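Local coordinates for extracellular solute-binding protein (Conexibacter woesei, PDB 4P98) that probably captures a small solute outside the cell membrane for an ABC transporter, as a lipoprotein of the BMP (PnrA-like) family, at residues A[64-69]-A[89-93]; A[116-122]-A[264-270]. One frame throughout, in Å; residues are numbered along the deposited sequence.

Overall arrangement
Both contacts belong to the lobe of this two-lobed, periplasmic-binding-protein-like fold that is built on the parallel sheet of strand order 2-1-3-4-5-6. Contact 1 (64-69 with 89-93) packs two helices against one face of that sheet. Contact 2 (116-122 with 264-270) adds an edge strand, 268-271, whose segment returns to this lobe after 141 intervening residues that include the strands of the second sheet. Their centres lie about 16 Å apart, and they meet directly where Leu91 CD2 touches Val118 CG1 at 4.0 Å. Phe102 of strand 101-105 also lies against side chains of both contacts, including Ile68, Ile90 and Val118.

Contact 1 (A[64-69]-A[89-93]); sequences AEPVIR and PILRV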
loop_
_atom_site.group_PDB
_atom_site.type_symbol
_atom_site.label_atom_id
_atom_site.label_comp_id
_atom_site.label_asym_id
_atom_site.label_seq_id
_atom_site.Cartn_x
_atom_site.Cartn_y
_atom_site.Cartn_z
ATOM N N ALA A 64 0.705 -5.116 -21.536
ATOM C CA ALA A 64 1.885 -5.390 -20.692
ATOM C C ALA A 64 2.857 -6.424 -21.270
ATOM O O ALA A 64 4.066 -6.259 -21.159
ATOM C CB ALA A 64 1.457 -5.803 -19.292
ATOM N N GLU A 65 2.349 -7.492 -21.879
ATOM C CA GLU A 65 3.231 -8.569 -22.313
ATOM C C GLU A 65 4.287 -8.119 -23.349
ATOM O O GLU A 65 5.463 -8.397 -23.177
ATOM C CB GLU A 65 2.429 -9.780 -22.789
ATOM C CG GLU A 65 3.274 -10.892 -23.381
ATOM C CD GLU A 65 2.476 -12.144 -23.696
ATOM O OE1 GLU A 65 1.456 -12.372 -23.026
ATOM O OE2 GLU A 65 2.876 -12.900 -24.610
ATOM N N PRO A 66 3.883 -7.399 -24.402
ATOM C CA PRO A 66 4.926 -6.934 -25.337
ATOM C C PRO A 66 5.940 -5.939 -24.738
ATOM O O PRO A 66 7.101 -5.943 -25.137
ATOM C CB PRO A 66 4.141 -6.282 -26.487
ATOM C CG PRO A 66 2.697 -6.454 -26.194
ATOM C CD PRO A 66 2.514 -7.158 -24.883
ATOM N N VAL A 67 5.515 -5.106 -23.788
ATOM C CA VAL A 67 6.412 -4.148 -23.142
ATOM C C VAL A 67 7.438 -4.907 -22.300
ATOM O O VAL A 67 8.636 -4.618 -22.348
ATOM C CB VAL A 67 5.632 -3.155 -22.250
ATOM C CG1 VAL A 67 6.575 -2.298 -21.416
ATOM C CG2 VAL A 67 4.731 -2.266 -23.094
ATOM N N ILE A 68 6.958 -5.881 -21.529
ATOM C CA ILE A 68 7.834 -6.741 -20.735
ATOM C C ILE A 68 8.829 -7.464 -21.660
ATOM O O ILE A 68 10.035 -7.477 -21.409
ATOM C CB ILE A 68 6.999 -7.748 -19.896
ATOM C CG1 ILE A 68 6.210 -7.003 -18.823
ATOM C CG2 ILE A 68 7.894 -8.803 -19.259
ATOM C CD1 ILE A 68 5.045 -7.790 -18.266
ATOM N N ARG A 69 8.329 -8.044 -22.747
ATOM C CA ARG A 69 9.181 -8.759 -23.695
ATOM C C ARG A 69 10.278 -7.848 -24.250
ATOM O O ARG A 69 11.435 -8.256 -24.359
ATOM C CB ARG A 69 8.352 -9.343 -24.847
ATOM C CG ARG A 69 9.183 -10.133 -25.852
ATOM C CD ARG A 69 8.340 -10.861 -26.892
ATOM N NE ARG A 69 7.504 -11.878 -26.268
ATOM C CZ ARG A 69 6.197 -11.778 -26.057
ATOM N NH1 ARG A 69 5.510 -10.706 -26.456
ATOM N NH2 ARG A 69 5.565 -12.777 -25.452
ATOM N N PRO A 89 1.374 -11.763 -17.252
ATOM C CA PRO A 89 2.331 -11.421 -18.318
ATOM C C PRO A 89 3.786 -11.610 -17.900
ATOM O O PRO A 89 4.589 -12.139 -18.677
ATOM C CB PRO A 89 2.055 -9.946 -18.591
ATOM C CG PRO A 89 0.686 -9.697 -18.099
ATOM C CD PRO A 89 0.307 -10.754 -17.118
ATOM N N ILE A 90 4.131 -11.192 -16.680
ATOM C CA ILE A 90 5.477 -11.435 -16.178
ATOM C C ILE A 90 5.808 -12.923 -16.223
ATOM O O ILE A 90 6.851 -13.304 -16.737
ATOM C CB ILE A 90 5.686 -10.924 -14.741
ATOM C CG1 ILE A 90 5.709 -9.399 -14.702
ATOM C CG2 ILE A 90 6.978 -11.503 -14.151
ATOM C CD1 ILE A 90 7.000 -8.788 -15.212
ATOM N N LEU A 91 4.920 -13.765 -15.707
ATOM C CA LEU A 91 5.223 -15.196 -15.634
ATOM C C LEU A 91 5.380 -15.831 -17.018
ATOM O O LEU A 91 6.207 -16.709 -17.196
ATOM C CB LEU A 91 4.162 -15.949 -14.837
ATOM C CG LEU A 91 3.991 -15.503 -13.384
ATOM C CD1 LEU A 91 2.793 -16.199 -12.788
ATOM C CD2 LEU A 91 5.232 -15.827 -12.582
ATOM N N ARG A 92 4.593 -15.377 -17.990
ATOM C CA ARG A 92 4.659 -15.920 -19.348
ATOM C C ARG A 92 5.964 -15.557 -20.056
ATOM O O ARG A 92 6.619 -16.420 -20.653
ATOM C CB ARG A 92 3.466 -15.431 -20.177
ATOM C CG ARG A 92 2.102 -15.865 -19.651
ATOM C CD ARG A 92 1.028 -15.466 -20.643
ATOM N NE ARG A 92 1.203 -16.264 -21.843
ATOM C CZ ARG A 92 0.703 -17.481 -22.014
ATOM N NH1 ARG A 92 -0.065 -18.036 -21.081
ATOM N NH2 ARG A 92 0.957 -18.139 -23.133
ATOM N N VAL A 93 6.348 -14.286 -19.972
ATOM C CA VAL A 93 7.547 -13.808 -20.648
ATOM C C VAL A 93 8.797 -14.372 -19.975
ATOM O O VAL A 93 9.764 -14.692 -20.655
ATOM C CB VAL A 93 7.578 -12.269 -20.745
ATOM C CG1 VAL A 93 8.853 -11.779 -21.415
ATOM C CG2 VAL A 93 6.373 -11.787 -21.541
HETATM O O HOH W 1 2.823 -15.691 -24.139
#
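Ile68 and Val93 face each other where helices 61-73 and 84-94, neighbours on one face of a Rossmann-like parallel sheet, pack together. The short segments run roughly the same way, with axes 9.1 Å apart and crossing at -47°. Ile68 uses both of its branches. With CG2 anti to the backbone N, that methyl lies 3.8 Å from Val93 CB, while the longer branch carries CD1 toward the start of the other segment. There CD1 rests on Pro89 CB at 3.7 Å and meets Ile90 CD1, the two isoleucine side chains crossing at about a right angle. Phe102 and Ile24 of the sheet lie beneath this layer, touching Ile68, so a buried, wholly apolar residue suits the position. Pro89 CG meets the small methyl of Ala64, which is consistent with the close approach of the backbones here.

Buried Val93 splits its two methyls: CG1 leans on Arg69 CA and Ile68 CG2, and CG2 touches Glu65 CG at 3.7 Å and lies over one face of the Arg69 guanidinium. Above it the surroundings become polar. Within helix 61-73, Glu65, extended beyond CG, offers OE2 to Arg69 NH2 one turn on, in a nearly straight salt bridge (2.8 Å, 165°) in the guanidinium plane; Glu96 is a second acidic partner of NH2. Arg92 comes from the other helix with its guanidinium plane only 22° from that of the carboxylate, yet it is a water that spans the two helices, donating to Glu65 OE2 and accepting from Arg92 NE at 2.9 Å.

Contact 2 (A[116-122]-A[264-270]); sequences PNVDGWT and FGRRFDV
Asp119 lays its carboxylate on the Phe264 ring where the edge strand 268-271 joins strand 118-123 in parallel, completing one side of the sheet in this Rossmann-like lobe. The two planes are 11° apart, and OD2 sits 3.4 Å above the ring, offset toward its rim. OD1 turns to the incoming chain and accepts from Arg267 N at 3.1 Å, met from above the carboxylate plane. Aspartate suits this place because its short arm reaches the backbone just ahead of the strand, where Arg266 N bonds to Val118 O. Gly265 CA makes a C-H...O contact with Pro116 O at 3.2 Å, in a backbone conformation (phi 129°, psi 140°) that only glycine holds comfortably. Arg266 lies extended alongside Pro116. Parallel pairing follows: Gly120 N to Arg267 O, Asp269 N to Gly120 O and Thr122 N to Asp269 O. Lacking a side chain, Gly120 lets the Phe268 ring lie obliquely against its backbone, with CE2 3.7 Å from Thr122 CG2. A water donates to Gly120 O and to Asp269 OD2.

Farther out, His101 meets the Phe264 ring, Tyr255 of helix 249-261 packs on Asp119, and Arg266 NE bonds to Leu114 O.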
loop_
_atom_site.group_PDB
_atom_site.type_symbol
_atom_site.label_atom_id
_atom_site.label_comp_id
_atom_site.label_asym_id
_atom_site.label_seq_id
_atom_site.Cartn_x
_atom_site.Cartn_y
_atom_site.Cartn_z
ATOM N N PRO A 116 11.908 -20.579 -12.348
ATOM C CA PRO A 116 13.189 -20.445 -11.639
ATOM C C PRO A 116 13.790 -19.050 -11.659
ATOM O O PRO A 116 14.667 -18.759 -10.854
ATOM C CB PRO A 116 14.122 -21.406 -12.392
ATOM C CG PRO A 116 13.219 -22.345 -13.120
ATOM C CD PRO A 116 12.000 -21.541 -13.464
ATOM N N ASN A 117 13.349 -18.205 -12.589
ATOM C CA ASN A 117 13.882 -16.860 -12.718
ATOM C C ASN A 117 12.925 -15.755 -12.288
ATOM O O ASN A 117 13.118 -14.595 -12.664
ATOM C CB ASN A 117 14.382 -16.601 -14.153
ATOM C CG ASN A 117 13.286 -16.716 -15.206
ATOM O OD1 ASN A 117 12.274 -17.397 -15.007
ATOM N ND2 ASN A 117 13.508 -16.083 -16.360
ATOM N N VAL A 118 11.923 -16.095 -11.477
ATOM C CA VAL A 118 10.979 -15.103 -10.994
ATOM C C VAL A 118 10.922 -15.117 -9.468
ATOM O O VAL A 118 10.825 -16.177 -8.866
ATOM C CB VAL A 118 9.553 -15.353 -11.551
ATOM C CG1 VAL A 118 8.635 -14.205 -11.176
ATOM C CG2 VAL A 118 9.584 -15.562 -13.068
ATOM N N ASP A 119 11.015 -13.936 -8.862
ATOM C CA ASP A 119 10.704 -13.735 -7.444
ATOM C C ASP A 119 9.286 -13.159 -7.336
ATOM O O ASP A 119 8.855 -12.345 -8.169
ATOM C CB ASP A 119 11.692 -12.742 -6.799
ATOM C CG ASP A 119 13.083 -13.323 -6.528
ATOM O OD1 ASP A 119 13.339 -14.530 -6.765
ATOM O OD2 ASP A 119 13.935 -12.531 -6.038
ATOM N N GLY A 120 8.556 -13.570 -6.303
ATOM C CA GLY A 120 7.206 -13.092 -6.066
ATOM C C GLY A 120 7.020 -12.433 -4.713
ATOM O O GLY A 120 7.814 -12.648 -3.784
ATOM N N TRP A 121 5.974 -11.619 -4.593
ATOM C CA TRP A 121 5.617 -11.056 -3.298
ATOM C C TRP A 121 4.126 -10.822 -3.149
ATOM O O TRP A 121 3.363 -10.796 -4.136
ATOM C CB TRP A 121 6.419 -9.781 -2.991
ATOM C CG TRP A 121 6.121 -8.613 -3.901
ATOM C CD1 TRP A 121 6.699 -8.349 -5.119
ATOM C CD2 TRP A 121 5.186 -7.553 -3.660
ATOM N NE1 TRP A 121 6.172 -7.187 -5.643
ATOM C CE2 TRP A 121 5.232 -6.693 -4.772
ATOM C CE3 TRP A 121 4.299 -7.259 -2.613
ATOM C CZ2 TRP A 121 4.425 -5.545 -4.871
ATOM C CZ3 TRP A 121 3.503 -6.107 -2.711
ATOM C CH2 TRP A 121 3.578 -5.269 -3.833
ATOM N N THR A 122 3.729 -10.657 -1.896
ATOM C CA THR A 122 2.347 -10.443 -1.538
ATOM C C THR A 122 2.257 -9.571 -0.272
ATOM O O THR A 122 3.262 -9.322 0.409
ATOM C CB THR A 122 1.618 -11.782 -1.324
ATOM O OG1 THR A 122 0.209 -11.557 -1.209
ATOM C CG2 THR A 122 2.103 -12.475 -0.084
ATOM N N PHE A 264 19.360 -15.253 -7.717
ATOM C CA PHE A 264 17.995 -14.812 -7.992
ATOM C C PHE A 264 17.067 -15.946 -8.377
ATOM O O PHE A 264 17.451 -16.853 -9.108
ATOM C CB PHE A 264 17.999 -13.748 -9.095
ATOM C CG PHE A 264 16.691 -13.010 -9.229
ATOM C CD1 PHE A 264 15.622 -13.581 -9.919
ATOM C CD2 PHE A 264 16.523 -11.752 -8.670
ATOM C CE1 PHE A 264 14.405 -12.913 -10.032
ATOM C CE2 PHE A 264 15.311 -11.078 -8.779
ATOM C CZ PHE A 264 14.253 -11.662 -9.468
ATOM N N GLY A 265 15.843 -15.899 -7.875
ATOM C CA GLY A 265 14.779 -16.779 -8.350
ATOM C C GLY A 265 14.048 -17.525 -7.242
ATOM O O GLY A 265 14.659 -18.006 -6.281
ATOM N N ARG A 266 12.735 -17.621 -7.393
ATOM C CA ARG A 266 11.863 -18.383 -6.502
ATOM C C ARG A 266 11.788 -17.906 -5.051
ATOM O O ARG A 266 11.227 -18.596 -4.215
ATOM C CB ARG A 266 12.155 -19.894 -6.605
ATOM C CG ARG A 266 11.500 -20.451 -7.853
ATOM C CD ARG A 266 11.876 -21.864 -8.222
ATOM N NE ARG A 266 11.013 -22.282 -9.333
ATOM C CZ ARG A 266 11.144 -23.408 -10.031
ATOM N NH1 ARG A 266 10.291 -23.669 -11.013
ATOM N NH2 ARG A 266 12.123 -24.259 -9.775
ATOM N N ARG A 267 12.270 -16.697 -4.780
ATOM C CA ARG A 267 12.025 -16.042 -3.503
ATOM C C ARG A 267 10.560 -15.655 -3.436
ATOM O O ARG A 267 9.979 -15.205 -4.445
ATOM C CB ARG A 267 12.898 -14.802 -3.364
ATOM C CG ARG A 267 13.097 -14.323 -1.929
ATOM C CD ARG A 267 13.979 -15.287 -1.117
ATOM N NE ARG A 267 15.347 -15.384 -1.625
ATOM C CZ ARG A 267 16.324 -14.512 -1.375
ATOM N NH1 ARG A 267 16.101 -13.424 -0.630
ATOM N NH2 ARG A 267 17.539 -14.720 -1.889
ATOM N N PHE A 268 9.939 -15.867 -2.279
ATOM C CA PHE A 268 8.594 -15.373 -2.077
ATOM C C PHE A 268 8.516 -14.557 -0.797
ATOM O O PHE A 268 8.639 -15.086 0.309
ATOM C CB PHE A 268 7.539 -16.483 -2.085
ATOM C CG PHE A 268 6.152 -15.956 -2.212
ATOM C CD1 PHE A 268 5.716 -15.440 -3.416
ATOM C CD2 PHE A 268 5.287 -15.928 -1.125
ATOM C CE1 PHE A 268 4.447 -14.914 -3.544
ATOM C CE2 PHE A 268 4.010 -15.409 -1.251
ATOM C CZ PHE A 268 3.586 -14.900 -2.460
ATOM N N ASP A 269 8.295 -13.260 -0.973
ATOM C CA ASP A 269 8.327 -12.308 0.127
ATOM C C ASP A 269 6.927 -11.850 0.548
ATOM O O ASP A 269 6.071 -11.520 -0.297
ATOM C CB ASP A 269 9.200 -11.113 -0.278
ATOM C CG ASP A 269 10.631 -11.511 -0.592
ATOM O OD1 ASP A 269 11.232 -12.225 0.247
ATOM O OD2 ASP A 269 11.163 -11.121 -1.668
ATOM N N VAL A 270 6.689 -11.837 1.853
ATOM C CA VAL A 270 5.485 -11.252 2.393
ATOM C C VAL A 270 5.850 -9.871 2.951
ATOM O O VAL A 270 6.756 -9.739 3.779
ATOM C CB VAL A 270 4.867 -12.131 3.492
ATOM C CG1 VAL A 270 3.578 -11.520 4.002
ATOM C CG2 VAL A 270 4.596 -13.533 2.960
HETATM O O HOH W 2 10.015 -11.118 -4.050
#